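Local structure of protein secretion chaperonin CsaA (Picrophilus torridus, 5ZDI) at residues S8-R13 and I64-F69; N60-A65 and L95-G100; I17-D22 and K32-F37. The protein probably binds tRNA through an OB-fold domain and may act as a chaperone in protein secretion, assembling as a dimer. All coordinates share one frame; numbering follows the deposited sequence.

Contact 1 (S8-R13 and I64-F69)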
loop_
_atom_site.group_PDB
_atom_site.type_symbol
_atom_site.label_atom_id
_atom_site.label_comp_id
_atom_site.label_asym_id
_atom_site.label_seq_id
_atom_site.Cartn_x
_atom_site.Cartn_y
_atom_site.Cartn_z
ATOM N N SER A 8 1.434 -12.059 4.804
ATOM C CA SER A 8 0.225 -12.726 4.298
ATOM C C SER A 8 -0.902 -12.719 5.313
ATOM O O SER A 8 -2.049 -12.811 4.911
ATOM C CB SER A 8 0.523 -14.182 3.802
ATOM O OG SER A 8 0.721 -15.092 4.863
ATOM N N LYS A 9 -0.574 -12.601 6.624
ATOM C CA LYS A 9 -1.575 -12.543 7.697
ATOM C C LYS A 9 -2.469 -11.262 7.558
ATOM O O LYS A 9 -3.602 -11.226 8.078
ATOM C CB LYS A 9 -0.959 -12.482 9.111
ATOM C CG LYS A 9 -0.112 -13.672 9.615
ATOM C CD LYS A 9 0.555 -13.314 10.948
ATOM C CE LYS A 9 1.573 -14.370 11.406
ATOM N NZ LYS A 9 2.139 -13.963 12.722
ATOM N N ILE A 10 -1.878 -10.211 6.986
ATOM C CA ILE A 10 -2.577 -8.929 6.829
ATOM C C ILE A 10 -3.446 -8.936 5.543
ATOM O O ILE A 10 -2.994 -9.271 4.467
ATOM C CB ILE A 10 -1.619 -7.697 6.757
ATOM C CG1 ILE A 10 -0.404 -7.805 7.696
ATOM C CG2 ILE A 10 -2.423 -6.418 7.068
ATOM C CD1 ILE A 10 -0.728 -7.906 9.144
ATOM N N ASP A 11 -4.703 -8.608 5.710
ATOM C CA ASP A 11 -5.645 -8.546 4.635
ATOM C C ASP A 11 -5.766 -7.105 4.135
ATOM O O ASP A 11 -6.374 -6.253 4.818
ATOM C CB ASP A 11 -6.991 -9.130 5.036
ATOM C CG ASP A 11 -7.884 -9.414 3.808
ATOM O OD1 ASP A 11 -7.424 -9.222 2.653
ATOM O OD2 ASP A 11 -9.018 -9.927 3.988
ATOM N N ILE A 12 -5.139 -6.842 2.998
ATOM C CA ILE A 12 -5.087 -5.453 2.474
ATOM C C ILE A 12 -5.921 -5.410 1.209
ATOM O O ILE A 12 -5.700 -6.246 0.270
ATOM C CB ILE A 12 -3.674 -4.971 2.251
ATOM C CG1 ILE A 12 -2.848 -5.177 3.527
ATOM C CG2 ILE A 12 -3.683 -3.529 1.751
ATOM C CD1 ILE A 12 -1.374 -4.855 3.368
ATOM N N ARG A 13 -6.917 -4.512 1.200
ATOM C CA ARG A 13 -7.824 -4.360 0.031
ATOM C C ARG A 13 -7.862 -2.998 -0.578
ATOM O O ARG A 13 -7.726 -1.976 0.126
ATOM C CB ARG A 13 -9.214 -4.710 0.454
ATOM C CG ARG A 13 -9.408 -6.117 1.013
ATOM C CD ARG A 13 -9.034 -7.238 0.023
ATOM N NE ARG A 13 -9.328 -8.498 0.749
ATOM C CZ ARG A 13 -10.477 -9.175 0.664
ATOM N NH1 ARG A 13 -11.326 -8.948 -0.346
ATOM N NH2 ARG A 13 -10.692 -10.201 1.516
ATOM N N ILE A 64 -6.360 2.211 -0.173
ATOM C CA ILE A 64 -5.937 0.954 0.271
ATOM C C ILE A 64 -6.039 0.855 1.759
ATOM O O ILE A 64 -5.642 1.755 2.475
ATOM C CB ILE A 64 -4.403 0.813 -0.145
ATOM C CG1 ILE A 64 -4.198 1.087 -1.635
ATOM C CG2 ILE A 64 -3.810 -0.529 0.193
ATOM C CD1 ILE A 64 -4.935 0.123 -2.569
ATOM N N ALA A 65 -6.574 -0.277 2.266
ATOM C CA ALA A 65 -6.777 -0.433 3.699
ATOM C C ALA A 65 -6.565 -1.846 4.198
ATOM O O ALA A 65 -6.830 -2.825 3.485
ATOM C CB ALA A 65 -8.168 0.038 4.072
ATOM N N VAL A 66 -6.165 -1.920 5.480
ATOM C CA VAL A 66 -6.135 -3.148 6.212
ATOM C C VAL A 66 -7.550 -3.440 6.699
ATOM O O VAL A 66 -8.124 -2.595 7.419
ATOM C CB VAL A 66 -5.206 -3.086 7.412
ATOM C CG1 VAL A 66 -5.359 -4.476 8.110
ATOM C CG2 VAL A 66 -3.785 -2.847 6.965
ATOM N N VAL A 67 -8.099 -4.631 6.362
ATOM C CA VAL A 67 -9.496 -4.887 6.670
ATOM C C VAL A 67 -9.789 -5.946 7.747
ATOM O O VAL A 67 -10.949 -6.121 8.117
ATOM C CB VAL A 67 -10.308 -5.274 5.384
ATOM C CG1 VAL A 67 -10.232 -4.113 4.380
ATOM C CG2 VAL A 67 -9.862 -6.647 4.849
ATOM N N ASN A 68 -8.752 -6.527 8.296
ATOM C CA ASN A 68 -8.889 -7.595 9.323
ATOM C C ASN A 68 -8.297 -7.287 10.660
ATOM O O ASN A 68 -7.915 -8.202 11.437
ATOM C CB ASN A 68 -8.348 -8.910 8.735
ATOM C CG ASN A 68 -6.843 -8.925 8.501
ATOM O OD1 ASN A 68 -6.207 -7.892 8.198
ATOM N ND2 ASN A 68 -6.234 -10.141 8.615
ATOM N N PHE A 69 -8.211 -6.010 10.984
ATOM C CA PHE A 69 -7.925 -5.607 12.356
ATOM C C PHE A 69 -9.218 -5.697 13.224
ATOM O O PHE A 69 -10.341 -5.521 12.680
ATOM C CB PHE A 69 -7.502 -4.158 12.433
ATOM C CG PHE A 69 -6.107 -3.830 11.926
ATOM C CD1 PHE A 69 -5.006 -4.637 12.182
ATOM C CD2 PHE A 69 -5.879 -2.631 11.242
ATOM C CE1 PHE A 69 -3.748 -4.289 11.746
ATOM C CE2 PHE A 69 -4.599 -2.253 10.883
ATOM C CZ PHE A 69 -3.561 -3.061 11.124
#

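Contact 2 (N60-A65 and L95-G100)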
loop_
_atom_site.group_PDB
_atom_site.type_symbol
_atom_site.label_atom_id
_atom_site.label_comp_id
_atom_site.label_asym_id
_atom_site.label_seq_id
_atom_site.Cartn_x
_atom_site.Cartn_y
_atom_site.Cartn_z
ATOM N N ASN A 60 -15.204 9.273 -3.893
ATOM C CA ASN A 60 -14.861 8.376 -4.959
ATOM C C ASN A 60 -13.399 8.146 -5.279
ATOM O O ASN A 60 -13.042 7.629 -6.351
ATOM C CB ASN A 60 -15.763 8.661 -6.217
ATOM C CG ASN A 60 -17.224 8.258 -5.925
ATOM O OD1 ASN A 60 -17.464 7.091 -5.429
ATOM N ND2 ASN A 60 -18.186 9.200 -6.108
ATOM N N LYS A 61 -12.525 8.425 -4.306
ATOM C CA LYS A 61 -11.127 8.055 -4.415
ATOM C C LYS A 61 -10.869 6.600 -4.014
ATOM O O LYS A 61 -11.350 6.158 -2.940
ATOM C CB LYS A 61 -10.294 8.998 -3.521
ATOM C CG LYS A 61 -8.821 8.971 -3.815
ATOM C CD LYS A 61 -8.093 9.786 -2.778
ATOM C CE LYS A 61 -6.545 9.618 -2.759
ATOM N NZ LYS A 61 -5.949 9.861 -4.016
ATOM N N LYS A 62 -10.115 5.851 -4.843
ATOM C CA LYS A 62 -9.703 4.471 -4.496
ATOM C C LYS A 62 -8.530 4.522 -3.539
ATOM O O LYS A 62 -7.530 5.245 -3.759
ATOM C CB LYS A 62 -9.335 3.642 -5.731
ATOM C CG LYS A 62 -10.512 3.436 -6.612
ATOM C CD LYS A 62 -10.115 2.687 -7.867
ATOM C CE LYS A 62 -11.345 2.625 -8.761
ATOM N NZ LYS A 62 -10.906 1.994 -10.064
ATOM N N ILE A 63 -8.711 3.880 -2.429
ATOM C CA ILE A 63 -7.706 3.858 -1.362
ATOM C C ILE A 63 -7.345 2.379 -1.059
ATOM O O ILE A 63 -7.946 1.448 -1.620
ATOM C CB ILE A 63 -8.228 4.578 -0.094
ATOM C CG1 ILE A 63 -9.540 4.045 0.466
ATOM C CG2 ILE A 63 -8.426 6.054 -0.369
ATOM C CD1 ILE A 63 -9.410 2.702 1.141
ATOM N N ILE A 64 -6.360 2.211 -0.173
ATOM C CA ILE A 64 -5.937 0.954 0.271
ATOM C C ILE A 64 -6.039 0.855 1.759
ATOM O O ILE A 64 -5.642 1.755 2.475
ATOM C CB ILE A 64 -4.403 0.813 -0.145
ATOM C CG1 ILE A 64 -4.198 1.087 -1.635
ATOM C CG2 ILE A 64 -3.810 -0.529 0.193
ATOM C CD1 ILE A 64 -4.935 0.123 -2.569
ATOM N N ALA A 65 -6.574 -0.277 2.266
ATOM C CA ALA A 65 -6.777 -0.433 3.699
ATOM C C ALA A 65 -6.565 -1.846 4.198
ATOM O O ALA A 65 -6.830 -2.825 3.485
ATOM C CB ALA A 65 -8.168 0.038 4.072
ATOM N N LEU A 95 -2.081 6.125 -0.336
ATOM C CA LEU A 95 -1.776 5.133 -1.330
ATOM C C LEU A 95 -2.969 4.906 -2.234
ATOM O O LEU A 95 -4.146 4.892 -1.735
ATOM C CB LEU A 95 -1.422 3.810 -0.660
ATOM C CG LEU A 95 -0.297 3.786 0.321
ATOM C CD1 LEU A 95 0.177 2.344 0.564
ATOM C CD2 LEU A 95 0.874 4.614 -0.026
ATOM N N THR A 96 -2.725 4.816 -3.564
ATOM C CA THR A 96 -3.794 4.534 -4.494
ATOM C C THR A 96 -3.348 3.405 -5.444
ATOM O O THR A 96 -2.141 3.341 -5.810
ATOM C CB THR A 96 -4.156 5.824 -5.284
ATOM O OG1 THR A 96 -3.259 6.027 -6.355
ATOM C CG2 THR A 96 -4.136 7.131 -4.322
ATOM N N PRO A 97 -4.273 2.521 -5.878
ATOM C CA PRO A 97 -3.870 1.569 -6.873
ATOM C C PRO A 97 -3.926 2.156 -8.254
ATOM O O PRO A 97 -4.771 2.993 -8.530
ATOM C CB PRO A 97 -4.928 0.449 -6.738
ATOM C CG PRO A 97 -6.165 1.196 -6.384
ATOM C CD PRO A 97 -5.705 2.315 -5.535
ATOM N N ASP A 98 -3.084 1.672 -9.156
ATOM C CA ASP A 98 -3.119 2.182 -10.529
ATOM C C ASP A 98 -4.456 1.829 -11.204
ATOM O O ASP A 98 -4.819 2.428 -12.188
ATOM C CB ASP A 98 -1.969 1.609 -11.361
ATOM C CG ASP A 98 -0.622 2.311 -11.140
ATOM O OD1 ASP A 98 -0.520 3.395 -10.519
ATOM O OD2 ASP A 98 0.354 1.748 -11.639
ATOM N N GLY A 99 -5.131 0.839 -10.684
ATOM C CA GLY A 99 -6.426 0.454 -11.151
ATOM C C GLY A 99 -6.921 -0.650 -10.255
ATOM O O GLY A 99 -6.218 -1.131 -9.371
ATOM N N GLY A 100 -8.195 -1.027 -10.424
ATOM C CA GLY A 100 -8.759 -2.081 -9.602
ATOM C C GLY A 100 -10.132 -1.730 -9.057
ATOM O O GLY A 100 -10.606 -0.626 -9.195
HETATM O O HOH W 1 -4.963 4.512 0.767
#

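Contact 3 (I17-D22 and K32-F37)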
loop_
_atom_site.group_PDB
_atom_site.type_symbol
_atom_site.label_atom_id
_atom_site.label_comp_id
_atom_site.label_asym_id
_atom_site.label_seq_id
_atom_site.Cartn_x
_atom_site.Cartn_y
_atom_site.Cartn_z
ATOM N N ILE A 17 -13.728 5.518 -1.259
ATOM C CA ILE A 17 -14.375 6.352 -0.291
ATOM C C ILE A 17 -15.715 6.863 -0.869
ATOM O O ILE A 17 -15.745 7.476 -1.959
ATOM C CB ILE A 17 -13.461 7.541 0.106
ATOM C CG1 ILE A 17 -12.179 7.028 0.802
ATOM C CG2 ILE A 17 -14.195 8.508 0.959
ATOM C CD1 ILE A 17 -11.075 8.048 0.969
ATOM N N LYS A 18 -16.783 6.724 -0.095
ATOM C CA LYS A 18 -18.118 7.151 -0.524
ATOM C C LYS A 18 -18.710 8.314 0.244
ATOM O O LYS A 18 -19.541 9.014 -0.320
ATOM C CB LYS A 18 -19.112 5.999 -0.549
ATOM C CG LYS A 18 -18.665 4.808 -1.376
ATOM C CD LYS A 18 -18.438 5.092 -2.852
ATOM C CE LYS A 18 -19.706 5.485 -3.607
ATOM N NZ LYS A 18 -19.431 5.448 -5.013
ATOM N N GLU A 19 -18.335 8.512 1.474
ATOM C CA GLU A 19 -18.802 9.627 2.289
ATOM C C GLU A 19 -17.660 10.094 3.188
ATOM O O GLU A 19 -16.800 9.273 3.614
ATOM C CB GLU A 19 -19.961 9.209 3.185
ATOM C CG GLU A 19 -21.178 8.806 2.432
ATOM C CD GLU A 19 -22.436 8.892 3.310
ATOM O OE1 GLU A 19 -23.517 9.046 2.710
ATOM O OE2 GLU A 19 -22.296 8.826 4.557
ATOM N N VAL A 20 -17.619 11.386 3.476
ATOM C CA VAL A 20 -16.563 11.952 4.324
ATOM C C VAL A 20 -17.210 12.962 5.252
ATOM O O VAL A 20 -17.986 13.775 4.747
ATOM C CB VAL A 20 -15.503 12.726 3.546
ATOM C CG1 VAL A 20 -14.361 13.198 4.499
ATOM C CG2 VAL A 20 -14.921 11.908 2.452
ATOM N N SER A 21 -16.886 12.917 6.558
ATOM C CA SER A 21 -17.380 13.937 7.491
ATOM C C SER A 21 -16.261 14.307 8.467
ATOM O O SER A 21 -15.313 13.607 8.619
ATOM C CB SER A 21 -18.630 13.434 8.269
ATOM O OG SER A 21 -18.320 12.416 9.212
ATOM N N ASP A 22 -16.393 15.462 9.133
ATOM C CA ASP A 22 -15.404 15.800 10.154
ATOM C C ASP A 22 -15.521 14.914 11.379
ATOM O O ASP A 22 -16.634 14.633 11.825
ATOM C CB ASP A 22 -15.449 17.294 10.548
ATOM C CG ASP A 22 -15.142 18.193 9.401
ATOM O OD1 ASP A 22 -14.087 18.012 8.779
ATOM O OD2 ASP A 22 -15.883 19.153 9.135
ATOM N N LYS A 32 -13.954 11.187 9.464
ATOM C CA LYS A 32 -14.722 9.917 9.398
ATOM C C LYS A 32 -14.978 9.603 7.921
ATOM O O LYS A 32 -15.551 10.390 7.160
ATOM C CB LYS A 32 -16.056 10.015 10.177
ATOM C CG LYS A 32 -15.951 10.303 11.625
ATOM C CD LYS A 32 -17.421 10.606 12.049
ATOM C CE LYS A 32 -17.504 10.584 13.503
ATOM N NZ LYS A 32 -18.929 10.824 13.856
ATOM N N LEU A 33 -14.561 8.421 7.496
ATOM C CA LEU A 33 -14.736 7.941 6.159
ATOM C C LEU A 33 -15.630 6.699 6.127
ATOM O O LEU A 33 -15.477 5.819 6.958
ATOM C CB LEU A 33 -13.375 7.431 5.606
ATOM C CG LEU A 33 -12.206 8.357 5.676
ATOM C CD1 LEU A 33 -10.997 7.709 5.022
ATOM C CD2 LEU A 33 -12.536 9.624 4.930
ATOM N N LYS A 34 -16.562 6.670 5.175
ATOM C CA LYS A 34 -17.378 5.505 4.872
ATOM C C LYS A 34 -16.901 4.986 3.520
ATOM O O LYS A 34 -16.952 5.674 2.516
ATOM C CB LYS A 34 -18.852 5.848 4.909
ATOM C CG LYS A 34 -19.678 4.654 4.486
ATOM C CD LYS A 34 -21.145 4.988 4.699
ATOM C CE LYS A 34 -22.003 3.891 4.161
ATOM N NZ LYS A 34 -23.345 4.211 4.727
ATOM N N ILE A 35 -16.367 3.752 3.531
ATOM C CA ILE A 35 -15.587 3.200 2.409
ATOM C C ILE A 35 -16.241 1.875 1.975
ATOM O O ILE A 35 -16.613 1.022 2.842
ATOM C CB ILE A 35 -14.160 2.887 2.877
ATOM C CG1 ILE A 35 -13.560 4.107 3.538
ATOM C CG2 ILE A 35 -13.314 2.364 1.744
ATOM C CD1 ILE A 35 -12.182 3.938 4.088
ATOM N N TYR A 36 -16.352 1.714 0.673
ATOM C CA TYR A 36 -16.964 0.490 0.072
ATOM C C TYR A 36 -15.853 -0.420 -0.354
ATOM O O TYR A 36 -14.930 0.021 -0.994
ATOM C CB TYR A 36 -17.797 0.867 -1.135
ATOM C CG TYR A 36 -18.469 -0.342 -1.804
ATOM C CD1 TYR A 36 -19.411 -1.115 -1.110
ATOM C CD2 TYR A 36 -18.169 -0.694 -3.137
ATOM C CE1 TYR A 36 -20.046 -2.192 -1.737
ATOM C CE2 TYR A 36 -18.748 -1.828 -3.734
ATOM C CZ TYR A 36 -19.685 -2.545 -3.027
ATOM O OH TYR A 36 -20.271 -3.649 -3.635
ATOM N N PHE A 37 -15.936 -1.705 0.038
ATOM C CA PHE A 37 -14.885 -2.702 -0.183
ATOM C C PHE A 37 -15.453 -3.896 -0.986
ATOM O O PHE A 37 -14.938 -4.999 -0.941
ATOM C CB PHE A 37 -14.412 -3.172 1.185
ATOM C CG PHE A 37 -13.466 -2.210 1.838
ATOM C CD1 PHE A 37 -12.121 -2.135 1.430
ATOM C CD2 PHE A 37 -13.874 -1.427 2.908
ATOM C CE1 PHE A 37 -11.228 -1.243 2.002
ATOM C CE2 PHE A 37 -12.973 -0.540 3.526
ATOM C CZ PHE A 37 -11.682 -0.434 3.076
#

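Contact 1 (S8-R13 and I64-F69)
Ile-12 and Arg-13 pair with Val-66 and Ala-65 in the antiparallel sheet of an OB-fold domain, Arg-13 and Ala-65 as the hydrogen-bonded pair: Arg-13 N reaches Ala-65 O at 2.8 Å and Ala-65 N returns to Arg-13 O. Beyond the strand end, Val-67 N donates to Asp-11 O. The packed side is aliphatic. CG2 of Ile-12 presses on CG2 of Ile-64 at 3.4 Å, closer than two methyl carbons normally come, and CG2 of Ile-10 touches both methyls of Val-66; Ile-2 of the second subunit also packs on Ile-10. The other side, less deeply buried, is polar. Arg-13 bends at chi2 (-60°) and curls back to grip Asp-11 side-on, NE to OD1 and NH2 to OD2, while CG2 of Val-67 lies 3.5 Å from Asp-11 OD2; Lys-105 adds a second salt bridge to OD1. At the loop end the amide of Asn-68 ties down the segment 8-13 with both its polar atoms. Its ND2 gives an in-plane bond of 2.9 Å to Lys-9 O, whereas Asp-11 N approaches Asn-68 OD1 at 3.0 Å from above the carbonyl plane, 51° out of it.

Contact 2 (N60-A65 and L95-G100)
Strands 62-65 and 95-97 cross at 113° with their axes 5.1 Å apart at closest approach, and a water that accepts from Ile-64 N at 2.9 Å and lies within hydrogen-bonding distance of Leu-95 O joins their backbones. Beside this water, CG1 of Ile-64 sits 4.0 Å from Leu-95 CB, the two side chains roughly perpendicular. CD1 of Ile-64 slides past the proline ring to meet Pro-97 CD at 3.8 Å, and Lys-62 CB touches the same ring carbon. In this OB-fold sheet both strands pair antiparallel with strand 77-88, and residues 95-97 also form an antiparallel ladder with the second subunit. Lys-62 runs past Pro-97 with its chain stretched out from CG onward, which carries NZ to Gly-100 O at 2.8 Å, in the carbonyl plane. A methionine in its place would probably leave Gly-100 O without this donor and the loop after Pro-97 freer to move. Lys-61 comes across Thr-96, its end close to the methyl CG2 in the conformer given; the chain is bent at chi4 (54°), and the polar partner of its NZ is OD2 of Asp-98 of the second subunit, an ion pair across the dimer interface.

Contact 3 (I17-D22 and K32-F37)
Val-20 and Leu-33 run alongside each other in one direction, CG1 of Val-20 meeting CD2 of Leu-33 at 4.0 Å. The other methyl of Leu-33, CD1, turns to Ile-17 CD1, so this one leucine spans two residues of the facing strand; Ile-17 CG1 in turn meets Ile-35 CG1 at 4.2 Å. These four aliphatic side chains share one face of the hairpin. On the reverse face Glu-19 and Lys-34 are neighbours along their length, CB to CB at 3.9 Å. Their charged ends stay farther apart, with Glu-19 OE2 4.7 Å from Lys-34 NZ, so any attraction is probably modest. Next to them, in the conformer given, Ser-21 OG rests on the aliphatic chain of Lys-32.

Behind the side chains, the backbone ladder sets their spacing. Ser-21 and Lys-32 exchange two hydrogen bonds, and Lys-34 N donates to Glu-19 O at 3.0 Å with an N-H...O angle of 173°. A classic beta bulge follows: Lys-18 and Glu-19 both face Lys-34, whose O takes a bond from Lys-18 N at 2.8 Å and a weak one from Glu-19 N at 3.3 Å. The extra residue shifts the register by one. Lys-18 lies beside Tyr-36, CG to CB, and its NZ bonds to Asn-60.

Farther out, Leu-33 and Ile-35 pack on Val-83 of strand 77-88, and Ile-17 and Ile-35 on Ile-63 of strand 62-66. Lys-34 makes a cation-pi contact with Tyr-43, at the start of strand 43-48. Strand 31-36 pairs with strand 12-22 on one edge and with strand 43-48 on the other.

Contacts 1 and 2 share Ile-64 and Ala-65 on strand 62-66, their centres about 14 Å apart, and both touch the second subunit. Contact 3 is nested in the chain loop closed by contact 1. The centres of these two lie about 17 Å apart on opposite sides of the chain's centre, yet Phe-37 joins them: its CZ lies 3.7 Å from Ala-65 CB, and its ring also packs on Val-67 and Arg-13. Contacts 2 and 3, about 13 Å between centres, meet where Ile-63 CG2 touches Ile-17 CD1 at 3.6 Å. Strand 12-22 serves contacts 1 and 3 and pairs with strand 62-66, which contacts 1 and 2 share, so all three belong to one curled antiparallel sheet.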